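Long-range contacts in uncharacterized protein (PDB 5K04), which probably serves as the non-catalytic auxiliary subunit of the NatB N-terminal acetyltransferase, a helical scaffold that holds the NAT3 subunit: residues Y409-W414 / S554-L559; T350-Y356 / L375-I380; V396-H400 / P723-I728. One frame throughout, in Å; residues are numbered along the deposited sequence.

In the fold
The three contacts lie on the same side of the chain's centre, around the successive helices 372-383, 388-404 and 409-419. Contact 2 is the middle piece: its centre is about 14 Å from that of contact 1 and about 13 Å from that of contact 3, while contacts 1 and 3 are about 18 Å apart. Leu377 of contact 2 packs on Lys410 and Trp414 of contact 1, and Arg378 NH2 probably bonds Gly558 O (2.8 Å). Trp353 and Tyr356 reach contact 3 at Pro723, Ile724 and His400, and Leu398 of contact 3 meets Leu411. Contact 1 also touches NAT3, and the side chain of Tyr409 is about 11 Å from a bound coenzyme A.

Contact 1 of 3, residues Y409-W414 / S554-L559; sequences YKLKLW and SEWNGL
Trp414 and the pair Glu555-Trp556 form the tight end of this contact. The indole NE1 of Trp414 donates to the backbone O of Glu555 at 2.8 Å; the bond is bent, 151° at the hydrogen. Farther out on the same ring, CH2 of Trp414 comes within 3.5 Å of Trp556 CZ2. The six-membered ring centroids are 5.0 Å apart with planes at 81°, the evidence for an edge-to-face stack in which Trp414 supplies the edge and Trp556 the face. Glu555 CG lies against one face of the Trp414 ring, placed there by a chi1 of 83° that sets CG between the backbone N and the carbonyl carbon, while the carboxylate turns off to a salt bridge with Lys417. Leu413 CB fills in beside Glu555 CB, 3.9 Å away.

Toward Asn557 the contacts are more scattered, Asn557 and Leu559 are partly exposed, and the NAT3 subunit packs over this side. Lys410, its chain bent near the end, brings CE to 3.4 Å from Asn557 O, but its NZ pairs with Glu374. Tyr409 OH stands 4.2 Å from Asn557 CB, and Asn557 OD1 accepts a bond from Gln53 of the NAT3 subunit. This is a helix packed against a short 3-10 segment that leads into a type II turn at the subunit interface, consistent with the helical architecture of a TPR-clan auxiliary subunit.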
loop_
_atom_site.group_PDB
_atom_site.type_symbol
_atom_site.label_atom_id
_atom_site.label_comp_id
_atom_site.label_asym_id
_atom_site.label_seq_id
_atom_site.Cartn_x
_atom_site.Cartn_y
_atom_site.Cartn_z
ATOM N N TYR A 409 14.735 -3.758 -11.031
ATOM C CA TYR A 409 14.224 -3.752 -9.670
ATOM C C TYR A 409 13.991 -5.166 -9.150
ATOM O O TYR A 409 14.186 -5.422 -7.956
ATOM C CB TYR A 409 12.949 -2.903 -9.594
ATOM C CG TYR A 409 11.715 -3.501 -10.234
ATOM C CD1 TYR A 409 10.972 -4.483 -9.588
ATOM C CD2 TYR A 409 11.266 -3.066 -11.473
ATOM C CE1 TYR A 409 9.830 -5.030 -10.165
ATOM C CE2 TYR A 409 10.116 -3.627 -12.069
ATOM C CZ TYR A 409 9.410 -4.604 -11.414
ATOM O OH TYR A 409 8.265 -5.142 -11.977
ATOM N N LYS A 410 13.583 -6.100 -10.015
ATOM C CA LYS A 410 13.342 -7.455 -9.530
ATOM C C LYS A 410 14.621 -8.060 -8.974
ATOM O O LYS A 410 14.603 -8.705 -7.922
ATOM C CB LYS A 410 12.754 -8.339 -10.634
ATOM C CG LYS A 410 11.307 -7.985 -10.977
ATOM C CD LYS A 410 10.569 -9.145 -11.620
ATOM C CE LYS A 410 11.125 -9.521 -12.960
ATOM N NZ LYS A 410 10.977 -8.442 -13.944
ATOM N N LEU A 411 15.744 -7.843 -9.656
ATOM C CA LEU A 411 17.015 -8.341 -9.143
ATOM C C LEU A 411 17.347 -7.679 -7.818
ATOM O O LEU A 411 17.889 -8.329 -6.913
ATOM C CB LEU A 411 18.146 -8.106 -10.154
ATOM C CG LEU A 411 18.050 -8.687 -11.572
ATOM C CD1 LEU A 411 19.272 -8.263 -12.438
ATOM C CD2 LEU A 411 17.912 -10.201 -11.551
ATOM N N LYS A 412 17.042 -6.379 -7.694
ATOM C CA LYS A 412 17.299 -5.650 -6.454
ATOM C C LYS A 412 16.457 -6.192 -5.305
ATOM O O LYS A 412 16.965 -6.403 -4.194
ATOM C CB LYS A 412 17.022 -4.167 -6.660
ATOM C CG LYS A 412 18.094 -3.457 -7.469
ATOM C CD LYS A 412 17.839 -1.979 -7.543
ATOM C CE LYS A 412 18.965 -1.250 -8.285
ATOM N NZ LYS A 412 18.727 0.228 -8.150
ATOM N N LEU A 413 15.168 -6.439 -5.557
ATOM C CA LEU A 413 14.308 -6.952 -4.492
ATOM C C LEU A 413 14.810 -8.301 -4.012
ATOM O O LEU A 413 14.859 -8.560 -2.804
ATOM C CB LEU A 413 12.862 -7.066 -4.977
ATOM C CG LEU A 413 12.174 -5.757 -5.366
ATOM C CD1 LEU A 413 10.781 -6.027 -5.884
ATOM C CD2 LEU A 413 12.126 -4.839 -4.199
ATOM N N TRP A 414 15.208 -9.167 -4.949
ATOM C CA TRP A 414 15.688 -10.492 -4.579
ATOM C C TRP A 414 16.993 -10.397 -3.797
ATOM O O TRP A 414 17.183 -11.113 -2.807
ATOM C CB TRP A 414 15.854 -11.352 -5.837
ATOM C CG TRP A 414 14.597 -12.047 -6.212
ATOM C CD1 TRP A 414 13.696 -11.659 -7.171
ATOM C CD2 TRP A 414 14.054 -13.228 -5.604
ATOM N NE1 TRP A 414 12.641 -12.535 -7.211
ATOM C CE2 TRP A 414 12.831 -13.505 -6.255
ATOM C CE3 TRP A 414 14.478 -14.072 -4.570
ATOM C CZ2 TRP A 414 12.022 -14.603 -5.909
ATOM C CZ3 TRP A 414 13.684 -15.178 -4.232
ATOM C CH2 TRP A 414 12.463 -15.427 -4.903
ATOM N N SER A 554 5.758 -8.209 -6.486
ATOM C CA SER A 554 6.502 -7.514 -7.537
ATOM C C SER A 554 7.784 -8.242 -7.920
ATOM O O SER A 554 8.177 -8.216 -9.089
ATOM C CB SER A 554 6.805 -6.082 -7.101
ATOM O OG SER A 554 5.594 -5.363 -6.946
ATOM N N GLU A 555 8.441 -8.916 -6.969
ATOM C CA GLU A 555 9.664 -9.638 -7.312
ATOM C C GLU A 555 9.389 -10.920 -8.082
ATOM O O GLU A 555 10.348 -11.595 -8.484
ATOM C CB GLU A 555 10.481 -9.928 -6.042
ATOM C CG GLU A 555 10.069 -11.159 -5.229
ATOM C CD GLU A 555 8.996 -10.864 -4.199
ATOM O OE1 GLU A 555 8.137 -10.008 -4.489
ATOM O OE2 GLU A 555 9.001 -11.492 -3.106
ATOM N N TRP A 556 8.111 -11.251 -8.304
ATOM C CA TRP A 556 7.679 -12.442 -9.034
ATOM C C TRP A 556 7.027 -12.109 -10.364
ATOM O O TRP A 556 6.507 -13.016 -11.026
ATOM C CB TRP A 556 6.686 -13.256 -8.200
ATOM C CG TRP A 556 7.255 -13.883 -6.961
ATOM C CD1 TRP A 556 7.120 -13.434 -5.670
ATOM C CD2 TRP A 556 8.037 -15.082 -6.887
ATOM N NE1 TRP A 556 7.765 -14.278 -4.803
ATOM C CE2 TRP A 556 8.332 -15.305 -5.515
ATOM C CE3 TRP A 556 8.513 -15.990 -7.840
ATOM C CZ2 TRP A 556 9.106 -16.391 -5.075
ATOM C CZ3 TRP A 556 9.280 -17.079 -7.404
ATOM C CH2 TRP A 556 9.565 -17.267 -6.028
ATOM N N ASN A 557 7.027 -10.836 -10.758
ATOM C CA ASN A 557 6.315 -10.398 -11.952
ATOM C C ASN A 557 6.906 -11.061 -13.184
ATOM O O ASN A 557 8.099 -10.915 -13.465
ATOM C CB ASN A 557 6.386 -8.878 -12.077
ATOM C CG ASN A 557 5.249 -8.305 -12.893
ATOM O OD1 ASN A 557 4.117 -8.228 -12.427
ATOM N ND2 ASN A 557 5.550 -7.888 -14.117
ATOM N N GLY A 558 6.074 -11.819 -13.902
ATOM C CA GLY A 558 6.534 -12.572 -15.048
ATOM C C GLY A 558 7.139 -13.908 -14.707
ATOM O O GLY A 558 7.577 -14.627 -15.616
ATOM N N LEU A 559 7.191 -14.260 -13.424
ATOM C CA LEU A 559 7.636 -15.568 -12.973
ATOM C C LEU A 559 6.473 -16.281 -12.313
ATOM O O LEU A 559 5.484 -15.664 -11.911
ATOM C CB LEU A 559 8.788 -15.480 -11.966
ATOM C CG LEU A 559 10.120 -14.818 -12.287
ATOM C CD1 LEU A 559 9.993 -13.308 -12.359
ATOM C CD2 LEU A 559 11.075 -15.197 -11.188
#

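Contact 2 of 3, residues T350-Y356 / L375-I380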
loop_
_atom_site.group_PDB
_atom_site.type_symbol
_atom_site.label_atom_id
_atom_site.label_comp_id
_atom_site.label_asym_id
_atom_site.label_seq_id
_atom_site.Cartn_x
_atom_site.Cartn_y
_atom_site.Cartn_z
ATOM N N THR A 350 14.919 -23.763 -17.147
ATOM C CA THR A 350 15.538 -23.013 -16.065
ATOM C C THR A 350 17.052 -22.907 -16.183
ATOM O O THR A 350 17.659 -22.167 -15.403
ATOM C CB THR A 350 15.205 -23.656 -14.716
ATOM O OG1 THR A 350 15.529 -25.048 -14.778
ATOM C CG2 THR A 350 13.728 -23.460 -14.385
ATOM N N ASP A 351 17.675 -23.622 -17.118
ATOM C CA ASP A 351 19.126 -23.556 -17.321
ATOM C C ASP A 351 19.394 -22.627 -18.502
ATOM O O ASP A 351 19.346 -23.044 -19.664
ATOM C CB ASP A 351 19.718 -24.944 -17.547
ATOM C CG ASP A 351 19.763 -25.772 -16.274
ATOM O OD1 ASP A 351 19.509 -25.217 -15.180
ATOM O OD2 ASP A 351 20.048 -26.983 -16.372
ATOM N N ASN A 352 19.690 -21.361 -18.196
ATOM C CA ASN A 352 19.690 -20.308 -19.204
ATOM C C ASN A 352 20.969 -19.469 -19.229
ATOM O O ASN A 352 20.986 -18.411 -19.866
ATOM C CB ASN A 352 18.469 -19.403 -18.994
ATOM C CG ASN A 352 17.146 -20.157 -19.158
ATOM O OD1 ASN A 352 16.922 -20.829 -20.170
ATOM N ND2 ASN A 352 16.268 -20.045 -18.157
ATOM N N TRP A 353 22.041 -19.912 -18.565
ATOM C CA TRP A 353 23.304 -19.183 -18.636
ATOM C C TRP A 353 23.845 -19.123 -20.057
ATOM O O TRP A 353 24.538 -18.164 -20.415
ATOM C CB TRP A 353 24.339 -19.814 -17.703
ATOM C CG TRP A 353 23.927 -19.731 -16.270
ATOM C CD1 TRP A 353 23.666 -20.777 -15.427
ATOM C CD2 TRP A 353 23.692 -18.535 -15.512
ATOM N NE1 TRP A 353 23.285 -20.302 -14.197
ATOM C CE2 TRP A 353 23.294 -18.933 -14.217
ATOM C CE3 TRP A 353 23.785 -17.173 -15.798
ATOM C CZ2 TRP A 353 22.997 -18.016 -13.204
ATOM C CZ3 TRP A 353 23.486 -16.259 -14.787
ATOM C CH2 TRP A 353 23.095 -16.689 -13.506
ATOM N N ASP A 354 23.531 -20.124 -20.880
ATOM C CA ASP A 354 24.004 -20.105 -22.262
ATOM C C ASP A 354 23.470 -18.881 -22.999
ATOM O O ASP A 354 24.190 -18.258 -23.787
ATOM C CB ASP A 354 23.606 -21.401 -22.981
ATOM C CG ASP A 354 22.098 -21.646 -22.971
ATOM O OD1 ASP A 354 21.434 -21.349 -21.951
ATOM O OD2 ASP A 354 21.576 -22.129 -23.991
ATOM N N VAL A 355 22.218 -18.499 -22.729
ATOM C CA VAL A 355 21.651 -17.325 -23.386
ATOM C C VAL A 355 22.222 -16.058 -22.775
ATOM O O VAL A 355 22.542 -15.096 -23.489
ATOM C CB VAL A 355 20.116 -17.347 -23.297
ATOM C CG1 VAL A 355 19.530 -16.119 -23.981
ATOM C CG2 VAL A 355 19.567 -18.610 -23.915
ATOM N N TYR A 356 22.359 -16.039 -21.442
ATOM C CA TYR A 356 23.046 -14.944 -20.765
ATOM C C TYR A 356 24.415 -14.673 -21.392
ATOM O O TYR A 356 24.761 -13.525 -21.689
ATOM C CB TYR A 356 23.191 -15.245 -19.271
ATOM C CG TYR A 356 24.073 -14.222 -18.602
ATOM C CD1 TYR A 356 23.564 -12.979 -18.237
ATOM C CD2 TYR A 356 25.426 -14.470 -18.392
ATOM C CE1 TYR A 356 24.375 -12.017 -17.662
ATOM C CE2 TYR A 356 26.253 -13.516 -17.825
ATOM C CZ TYR A 356 25.725 -12.294 -17.454
ATOM O OH TYR A 356 26.543 -11.351 -16.874
ATOM N N LEU A 375 15.354 -14.523 -17.783
ATOM C CA LEU A 375 15.802 -15.911 -17.770
ATOM C C LEU A 375 16.742 -16.187 -16.600
ATOM O O LEU A 375 16.591 -17.202 -15.904
ATOM C CB LEU A 375 16.485 -16.245 -19.100
ATOM C CG LEU A 375 15.507 -16.149 -20.270
ATOM C CD1 LEU A 375 16.014 -16.855 -21.533
ATOM C CD2 LEU A 375 14.173 -16.736 -19.838
ATOM N N THR A 376 17.702 -15.285 -16.360
ATOM C CA THR A 376 18.681 -15.513 -15.300
ATOM C C THR A 376 18.019 -15.514 -13.922
ATOM O O THR A 376 18.378 -16.329 -13.058
ATOM C CB THR A 376 19.807 -14.470 -15.374
ATOM O OG1 THR A 376 19.302 -13.144 -15.159
ATOM C CG2 THR A 376 20.467 -14.525 -16.727
ATOM N N LEU A 377 17.037 -14.628 -13.704
ATOM C CA LEU A 377 16.342 -14.619 -12.418
ATOM C C LEU A 377 15.601 -15.935 -12.189
ATOM O O LEU A 377 15.703 -16.541 -11.117
ATOM C CB LEU A 377 15.388 -13.425 -12.338
ATOM C CG LEU A 377 14.599 -13.270 -11.028
ATOM C CD1 LEU A 377 15.528 -13.072 -9.834
ATOM C CD2 LEU A 377 13.616 -12.130 -11.133
ATOM N N ARG A 378 14.896 -16.422 -13.213
ATOM C CA ARG A 378 14.283 -17.745 -13.134
ATOM C C ARG A 378 15.318 -18.821 -12.806
ATOM O O ARG A 378 15.079 -19.699 -11.971
ATOM C CB ARG A 378 13.569 -18.064 -14.457
ATOM C CG ARG A 378 12.190 -17.419 -14.616
ATOM C CD ARG A 378 11.662 -17.567 -16.035
ATOM N NE ARG A 378 10.290 -17.071 -16.190
ATOM C CZ ARG A 378 9.218 -17.839 -16.412
ATOM N NH1 ARG A 378 9.339 -19.159 -16.507
ATOM N NH2 ARG A 378 8.016 -17.285 -16.542
ATOM N N THR A 379 16.479 -18.775 -13.461
ATOM C CA THR A 379 17.522 -19.732 -13.120
ATOM C C THR A 379 17.961 -19.555 -11.673
ATOM O O THR A 379 18.108 -20.534 -10.937
ATOM C CB THR A 379 18.711 -19.591 -14.075
ATOM O OG1 THR A 379 18.277 -19.842 -15.415
ATOM C CG2 THR A 379 19.794 -20.607 -13.724
ATOM N N ILE A 380 18.133 -18.307 -11.232
ATOM C CA ILE A 380 18.601 -18.089 -9.869
ATOM C C ILE A 380 17.547 -18.545 -8.871
ATOM O O ILE A 380 17.858 -19.242 -7.896
ATOM C CB ILE A 380 18.995 -16.614 -9.671
ATOM C CG1 ILE A 380 20.337 -16.343 -10.353
ATOM C CG2 ILE A 380 19.086 -16.275 -8.205
ATOM C CD1 ILE A 380 20.735 -14.866 -10.391
#
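Asn352 lies against helix 372-383 between Leu375 and Thr379, and its side chain can be traced outward atom by atom. CB touches both neighbours, Leu375 CB at 3.7 Å and, about as near, Thr379 OG1. CG, set beside the backbone N and anti to the carbonyl carbon (chi1 -62°), comes to 3.9 Å from Thr379 OG1. At the tip ND2 makes a weak, bent hydrogen bond to that same OG1, 3.4 Å long with 131° at the hydrogen; it also bonds Gln349 O just ahead of the segment and has Leu375 O nearby. OD1, the other branch of the amide, accepts from Arg344. The amide is therefore held at both ends although Asn352, at the N-cap position of helix 353-358, makes no capping bond with its side chain.

Thr379 OG1 donates to Thr350 O, but at 2.4 Å the bond is very short and its length doubtful. The methyl CG2, anti to the backbone N, also lies near the Thr350 carbonyl and reaches Trp353 NE1 at 3.5 Å. Beyond it the indole extends along the helix, with CZ3 at 4.0 Å from Thr376 CG2 and CH2 at 4.2 Å from Ile380 CG1. Thr376 CG2 also takes Tyr356 CD1 at 3.8 Å, while its OG1 bonds Asn373.

Chemically, the contact divides within the threonines, hydroxyl from methyl: the Thr379 hydroxyl lies among polar groups, in a weak bond from Asn352 and a doubtfully short one to Thr350 O, whereas the methyls of Thr376 and Thr379 present an apolar surface to the aromatic rings.

Contact 3 of 3, residues V396-H400 / P723-I728; sequences VLLKH and PISVDI
The irregular chain 723-728 crosses helix 388-404 and only at 726-728 runs back against it, with Val726 nearest His400 (CA to CA 7.0 Å) and Ile728 nearest Val396 one helical turn earlier. Side chains bridge most of this spacing, although the backbone O of Ser725 also lies over a face of the His400 ring, and the meetings are mainly apolar. Val726 sends CG1 over one face of the His400 imidazole, 3.9 Å from the ring centroid and 26° off its normal, which satisfies the geometry of a CH-pi contact. The ring reaches that position because His400 CG is anti to the backbone N (chi1 -179°). Ile724 CD1 approaches the same ring obliquely, 3.5 Å from ND1.

A turn back along the helix, Val396 CG1 touches Val726 CB and the end of Ile728, whose CD1 is 3.7 Å away. Leu397 meets two successive residues: CD1 chiefly abuts the Pro723 ring at CD, 3.8 Å away, and CD2 slants against Ile724 CG1 at 3.6 Å. Asp727 keeps its carboxylate for the helix ahead, where OD2 accepts from Gln730 N.

In the fold, the contact joins the middle of the chain to its C-terminal part, as 723-728 connects helices 707-717 and 729-747. On the neighbouring sides, helix 353-358 touches His400 through Tyr356, and helix 372-383 meets Leu397 through Ile380; Leu398 faces helix 409-419.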
loop_
_atom_site.group_PDB
_atom_site.type_symbol
_atom_site.label_atom_id
_atom_site.label_comp_id
_atom_site.label_asym_id
_atom_site.label_seq_id
_atom_site.Cartn_x
_atom_site.Cartn_y
_atom_site.Cartn_z
ATOM N N VAL A 396 26.260 -13.123 -5.102
ATOM C CA VAL A 396 27.328 -12.746 -6.027
ATOM C C VAL A 396 26.797 -12.637 -7.453
ATOM O O VAL A 396 27.187 -11.744 -8.215
ATOM C CB VAL A 396 28.478 -13.762 -5.930
ATOM C CG1 VAL A 396 29.554 -13.453 -6.933
ATOM C CG2 VAL A 396 29.036 -13.764 -4.520
ATOM N N LEU A 397 25.887 -13.536 -7.833
ATOM C CA LEU A 397 25.365 -13.510 -9.195
ATOM C C LEU A 397 24.427 -12.323 -9.404
ATOM O O LEU A 397 24.515 -11.632 -10.426
ATOM C CB LEU A 397 24.670 -14.837 -9.515
ATOM C CG LEU A 397 25.559 -16.094 -9.507
ATOM C CD1 LEU A 397 24.756 -17.409 -9.566
ATOM C CD2 LEU A 397 26.562 -16.053 -10.654
ATOM N N LEU A 398 23.548 -12.051 -8.434
ATOM C CA LEU A 398 22.641 -10.905 -8.538
ATOM C C LEU A 398 23.418 -9.598 -8.668
ATOM O O LEU A 398 23.174 -8.812 -9.587
ATOM C CB LEU A 398 21.702 -10.865 -7.328
ATOM C CG LEU A 398 20.637 -11.969 -7.301
ATOM C CD1 LEU A 398 19.773 -11.863 -6.063
ATOM C CD2 LEU A 398 19.744 -11.956 -8.566
ATOM N N LYS A 399 24.387 -9.372 -7.765
ATOM C CA LYS A 399 25.240 -8.184 -7.845
ATOM C C LYS A 399 25.943 -8.094 -9.194
ATOM O O LYS A 399 26.088 -7.002 -9.753
ATOM C CB LYS A 399 26.278 -8.184 -6.714
ATOM C CG LYS A 399 25.680 -8.112 -5.323
ATOM C CD LYS A 399 26.732 -8.322 -4.257
ATOM C CE LYS A 399 27.793 -7.230 -4.311
ATOM N NZ LYS A 399 28.957 -7.599 -3.465
ATOM N N HIS A 400 26.397 -9.228 -9.727
ATOM C CA HIS A 400 27.107 -9.189 -11.001
ATOM C C HIS A 400 26.186 -8.753 -12.127
ATOM O O HIS A 400 26.550 -7.897 -12.939
ATOM C CB HIS A 400 27.724 -10.549 -11.324
ATOM C CG HIS A 400 28.475 -10.554 -12.614
ATOM N ND1 HIS A 400 27.920 -10.990 -13.798
ATOM C CD2 HIS A 400 29.720 -10.126 -12.918
ATOM C CE1 HIS A 400 28.798 -10.848 -14.774
ATOM N NE2 HIS A 400 29.898 -10.326 -14.265
ATOM N N PRO A 723 28.282 -20.395 -12.022
ATOM C CA PRO A 723 28.005 -20.731 -13.422
ATOM C C PRO A 723 28.562 -19.737 -14.434
ATOM O O PRO A 723 28.603 -20.060 -15.629
ATOM C CB PRO A 723 26.471 -20.757 -13.476
ATOM C CG PRO A 723 26.057 -19.794 -12.400
ATOM C CD PRO A 723 27.081 -19.927 -11.301
ATOM N N ILE A 724 28.981 -18.546 -14.004
ATOM C CA ILE A 724 29.547 -17.541 -14.886
ATOM C C ILE A 724 30.809 -16.999 -14.221
ATOM O O ILE A 724 31.086 -17.272 -13.053
ATOM C CB ILE A 724 28.546 -16.406 -15.189
ATOM C CG1 ILE A 724 28.115 -15.725 -13.899
ATOM C CG2 ILE A 724 27.308 -16.949 -15.902
ATOM C CD1 ILE A 724 27.349 -14.431 -14.122
ATOM N N SER A 725 31.575 -16.218 -14.983
ATOM C CA SER A 725 32.808 -15.646 -14.463
ATOM C C SER A 725 32.480 -14.474 -13.552
ATOM O O SER A 725 31.913 -13.468 -13.994
ATOM C CB SER A 725 33.727 -15.206 -15.590
ATOM O OG SER A 725 35.069 -15.285 -15.153
ATOM N N VAL A 726 32.841 -14.611 -12.276
ATOM C CA VAL A 726 32.594 -13.606 -11.247
ATOM C C VAL A 726 33.764 -13.635 -10.273
ATOM O O VAL A 726 34.555 -14.580 -10.243
ATOM C CB VAL A 726 31.272 -13.857 -10.495
ATOM C CG1 VAL A 726 30.075 -13.496 -11.359
ATOM C CG2 VAL A 726 31.192 -15.302 -10.063
ATOM N N ASP A 727 33.874 -12.578 -9.475
ATOM C CA ASP A 727 34.775 -12.540 -8.330
ATOM C C ASP A 727 33.955 -12.777 -7.070
ATOM O O ASP A 727 33.075 -11.975 -6.732
ATOM C CB ASP A 727 35.512 -11.208 -8.241
ATOM C CG ASP A 727 36.461 -11.149 -7.050
ATOM O OD1 ASP A 727 37.437 -11.947 -7.019
ATOM O OD2 ASP A 727 36.220 -10.310 -6.154
ATOM N N ILE A 728 34.231 -13.896 -6.395
ATOM C CA ILE A 728 33.606 -14.183 -5.106
ATOM C C ILE A 728 34.246 -13.346 -4.009
ATOM O O ILE A 728 33.593 -12.988 -3.021
ATOM C CB ILE A 728 33.729 -15.684 -4.787
ATOM C CG1 ILE A 728 33.322 -16.518 -5.999
ATOM C CG2 ILE A 728 32.858 -16.041 -3.600
ATOM C CD1 ILE A 728 31.945 -16.202 -6.502
#